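Local coordinates for D-isomer specific 2-hydroxyacid dehydrogenase NAD-binding (Xanthobacter autotrophicus, PDB 4XA8), which probably works as an NAD(P)-dependent oxidoreductase of the D-isomer specific 2-hydroxyacid dehydrogenase family, at residues Thr96-Pro101 against Arg291-Gln296. Residues are numbered along the deposited sequence; the frame is centred on the assembly and turned at random.
Sequences TRLSDP and RTAAPQ
With CG placed between its own backbone N and carbonyl carbon (chi1 73°) and the chain running out extended from there, Q296 carries its amide from the helix to the backbone of S99, which it grips at both ends. S99 N donates to Q296 OE1 over 2.7 Å, nearly straight and on a lone pair in the carbonyl plane, while Q296 NE2 returns a bond of 2.8 Å to S99 O. That acceptor lies in the plane of the amide, so the pair of bonds fixes the rotation of the side-chain group and mimics the pairing of an adjacent strand. A water donates to Q296 OE1 and to R97 O, the latter 2.6 Å from the water oxygen, extending the link to strand 95-97.

This strand lies at one edge of the parallel five-stranded sheet of the smaller domain, and 98-101 leads from it into helix 103-119. Helix 290-306, coming after the seven-stranded Rossmann-type sheet, returns the chain to the small domain, so the contact ties the outgoing and returning crossings together. R97, whose CB is directed away from the helix, belongs to the NADPH site seen for this protein.

D100 has CG anti to the backbone N (chi1 -180°), which sends its carboxylate to the helix, where T292 OG1 donates to D100 OD2 over 3.0 Å, nearly along the C-O axis. D100 OD1 accepts a hydrogen bond from N102 N. Beside these polar links, L98 CD1 rests against A293 CB at 4.2 Å, and W22 of helix 19-29 packs on both residues.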
ATOM      1  N   THR A  96     -17.753  12.673  25.066  1.00 46.31           N
ATOM      2  CA  THR A  96     -16.479  13.028  24.495  1.00 47.38           C
ATOM      3  C   THR A  96     -16.120  12.048  23.387  1.00 47.73           C
ATOM      4  O   THR A  96     -16.665  10.925  23.313  1.00 45.13           O
ATOM      5  CB  THR A  96     -15.384  13.016  25.566  1.00 45.41           C
ATOM      6  OG1 THR A  96     -15.423  11.765  26.261  1.00 42.24           O
ATOM      7  CG2 THR A  96     -15.574  14.162  26.539  1.00 46.07           C
ATOM      8  N   ARG A  97     -15.233  12.510  22.526  1.00 48.95           N
ATOM      9  CA  ARG A  97     -14.613  11.680  21.518  1.00 50.99           C
ATOM     10  C   ARG A  97     -13.120  11.646  21.845  1.00 49.35           C
ATOM     11  O   ARG A  97     -12.632  12.417  22.685  1.00 48.62           O
ATOM     12  CB  ARG A  97     -14.893  12.225  20.116  1.00 56.55           C
ATOM     13  CG  ARG A  97     -13.909  13.282  19.641  1.00 62.62           C
ATOM     14  CD  ARG A  97     -14.483  14.156  18.535  1.00 69.81           C
ATOM     15  NE  ARG A  97     -13.603  15.296  18.322  1.00 75.43           N
ATOM     16  CZ  ARG A  97     -13.516  16.358  19.128  1.00 79.89           C
ATOM     17  NH1 ARG A  97     -14.265  16.457  20.227  1.00 81.24           N
ATOM     18  NH2 ARG A  97     -12.674  17.343  18.836  1.00 83.82           N
ATOM     19  N   LEU A  98     -12.407  10.730  21.215  1.00 48.46           N
ATOM     20  CA  LEU A  98     -10.980  10.662  21.391  1.00 49.89           C
ATOM     21  C   LEU A  98     -10.336  11.629  20.394  1.00 54.78           C
ATOM     22  O   LEU A  98     -10.785  11.778  19.259  1.00 57.40           O
ATOM     23  CB  LEU A  98     -10.463   9.257  21.174  1.00 49.21           C
ATOM     24  CG  LEU A  98     -11.212   8.175  21.950  1.00 47.29           C
ATOM     25  CD1 LEU A  98     -10.766   6.816  21.426  1.00 46.29           C
ATOM     26  CD2 LEU A  98     -11.018   8.338  23.454  1.00 44.95           C
ATOM     27  N   SER A  99      -9.310  12.319  20.849  1.00 57.68           N
ATOM     28  CA  SER A  99      -8.558  13.217  20.004  1.00 62.75           C
ATOM     29  C   SER A  99      -7.192  12.573  19.892  1.00 64.42           C
ATOM     30  O   SER A  99      -6.409  12.609  20.835  1.00 65.60           O
ATOM     31  CB  SER A  99      -8.496  14.597  20.661  1.00 65.16           C
ATOM     32  OG  SER A  99      -7.626  15.487  19.980  1.00 71.88           O
ATOM     33  N   ASP A 100      -6.932  11.909  18.773  1.00 54.00           N
ATOM     34  CA  ASP A 100      -5.649  11.275  18.584  1.00 55.44           C
ATOM     35  C   ASP A 100      -4.999  12.052  17.466  1.00 53.22           C
ATOM     36  O   ASP A 100      -5.373  11.900  16.289  1.00 49.49           O
ATOM     37  CB  ASP A 100      -5.769   9.791  18.235  1.00 59.65           C
ATOM     38  CG  ASP A 100      -4.404   9.141  18.050  1.00 65.40           C
ATOM     39  OD1 ASP A 100      -3.699   9.549  17.103  1.00 64.78           O
ATOM     40  OD2 ASP A 100      -4.023   8.272  18.875  1.00 69.96           O
ATOM     41  N   PRO A 101      -4.032  12.901  17.833  1.00 52.94           N
ATOM     42  CA  PRO A 101      -3.424  13.858  16.941  1.00 53.14           C
ATOM     43  C   PRO A 101      -2.856  13.281  15.680  1.00 49.72           C
ATOM     44  O   PRO A 101      -2.630  14.041  14.766  1.00 54.78           O
ATOM     45  CB  PRO A 101      -2.284  14.430  17.788  1.00 54.25           C
ATOM     46  CG  PRO A 101      -2.866  14.442  19.130  1.00 57.36           C
ATOM     47  CD  PRO A 101      -3.661  13.181  19.229  1.00 55.48           C
ATOM     48  N   ARG A 291      -2.996   2.742  24.091  1.00 34.13           N
ATOM     49  CA  ARG A 291      -1.870   3.333  24.803  1.00 38.08           C
ATOM     50  C   ARG A 291      -1.890   4.862  24.677  1.00 38.63           C
ATOM     51  O   ARG A 291      -1.623   5.570  25.641  1.00 39.73           O
ATOM     52  CB  ARG A 291      -0.549   2.738  24.275  1.00 42.31           C
ATOM     53  CG  ARG A 291       0.694   3.116  25.055  1.00 49.21           C
ATOM     54  CD  ARG A 291       1.905   2.328  24.577  1.00 54.80           C
ATOM     55  NE  ARG A 291       1.951   2.255  23.117  1.00 57.43           N
ATOM     56  CZ  ARG A 291       2.308   3.253  22.306  1.00 63.60           C
ATOM     57  NH1 ARG A 291       2.690   4.434  22.789  1.00 65.21           N
ATOM     58  NH2 ARG A 291       2.306   3.057  20.984  1.00 70.34           N
ATOM     59  N   THR A 292      -2.233   5.374  23.503  1.00 37.60           N
ATOM     60  CA  THR A 292      -2.171   6.801  23.256  1.00 39.12           C
ATOM     61  C   THR A 292      -3.470   7.513  23.593  1.00 39.83           C
ATOM     62  O   THR A 292      -3.463   8.728  23.833  1.00 40.16           O
ATOM     63  CB  THR A 292      -1.708   7.075  21.816  1.00 42.76           C
ATOM     64  OG1 THR A 292      -2.618   6.528  20.867  1.00 45.60           O
ATOM     65  CG2 THR A 292      -0.364   6.427  21.586  1.00 44.30           C
ATOM     66  N   ALA A 293      -4.585   6.775  23.659  1.00 34.00           N
ATOM     67  CA  ALA A 293      -5.882   7.382  24.055  1.00 35.08           C
ATOM     68  C   ALA A 293      -6.197   7.322  25.579  1.00 32.32           C
ATOM     69  O   ALA A 293      -6.903   8.165  26.112  1.00 33.12           O
ATOM     70  CB  ALA A 293      -7.017   6.767  23.218  1.00 33.63           C
ATOM     71  N   ALA A 294      -5.638   6.338  26.289  1.00 33.58           N
ATOM     72  CA  ALA A 294      -5.958   6.117  27.717  1.00 34.16           C
ATOM     73  C   ALA A 294      -5.705   7.323  28.614  1.00 34.90           C
ATOM     74  O   ALA A 294      -6.498   7.578  29.524  1.00 35.87           O
ATOM     75  CB  ALA A 294      -5.187   4.921  28.249  1.00 36.84           C
ATOM     76  N   PRO A 295      -4.602   8.070  28.380  1.00 37.53           N
ATOM     77  CA  PRO A 295      -4.298   9.232  29.217  1.00 39.37           C
ATOM     78  C   PRO A 295      -5.361  10.306  29.214  1.00 39.77           C
ATOM     79  O   PRO A 295      -5.734  10.768  30.295  1.00 41.70           O
ATOM     80  CB  PRO A 295      -2.981   9.755  28.622  1.00 41.39           C
ATOM     81  CG  PRO A 295      -2.328   8.526  28.110  1.00 40.78           C
ATOM     82  CD  PRO A 295      -3.452   7.740  27.510  1.00 37.87           C
ATOM     83  N   GLN A 296      -5.888  10.666  28.038  1.00 41.13           N
ATOM     84  CA  GLN A 296      -6.949  11.688  27.950  1.00 40.76           C
ATOM     85  C   GLN A 296      -8.267  11.204  28.571  1.00 38.02           C
ATOM     86  O   GLN A 296      -9.014  12.012  29.125  1.00 36.36           O
ATOM     87  CB  GLN A 296      -7.144  12.241  26.517  1.00 43.85           C
ATOM     88  CG  GLN A 296      -7.818  11.283  25.529  1.00 47.56           C
ATOM     89  CD  GLN A 296      -7.746  11.707  24.055  1.00 49.91           C
ATOM     90  OE1 GLN A 296      -8.771  11.834  23.399  1.00 48.46           O
ATOM     91  NE2 GLN A 296      -6.527  11.890  23.524  1.00 50.91           N
TER
HETATM   92  O   HOH W   1     -11.083  12.202  24.777  1.00 38.97           O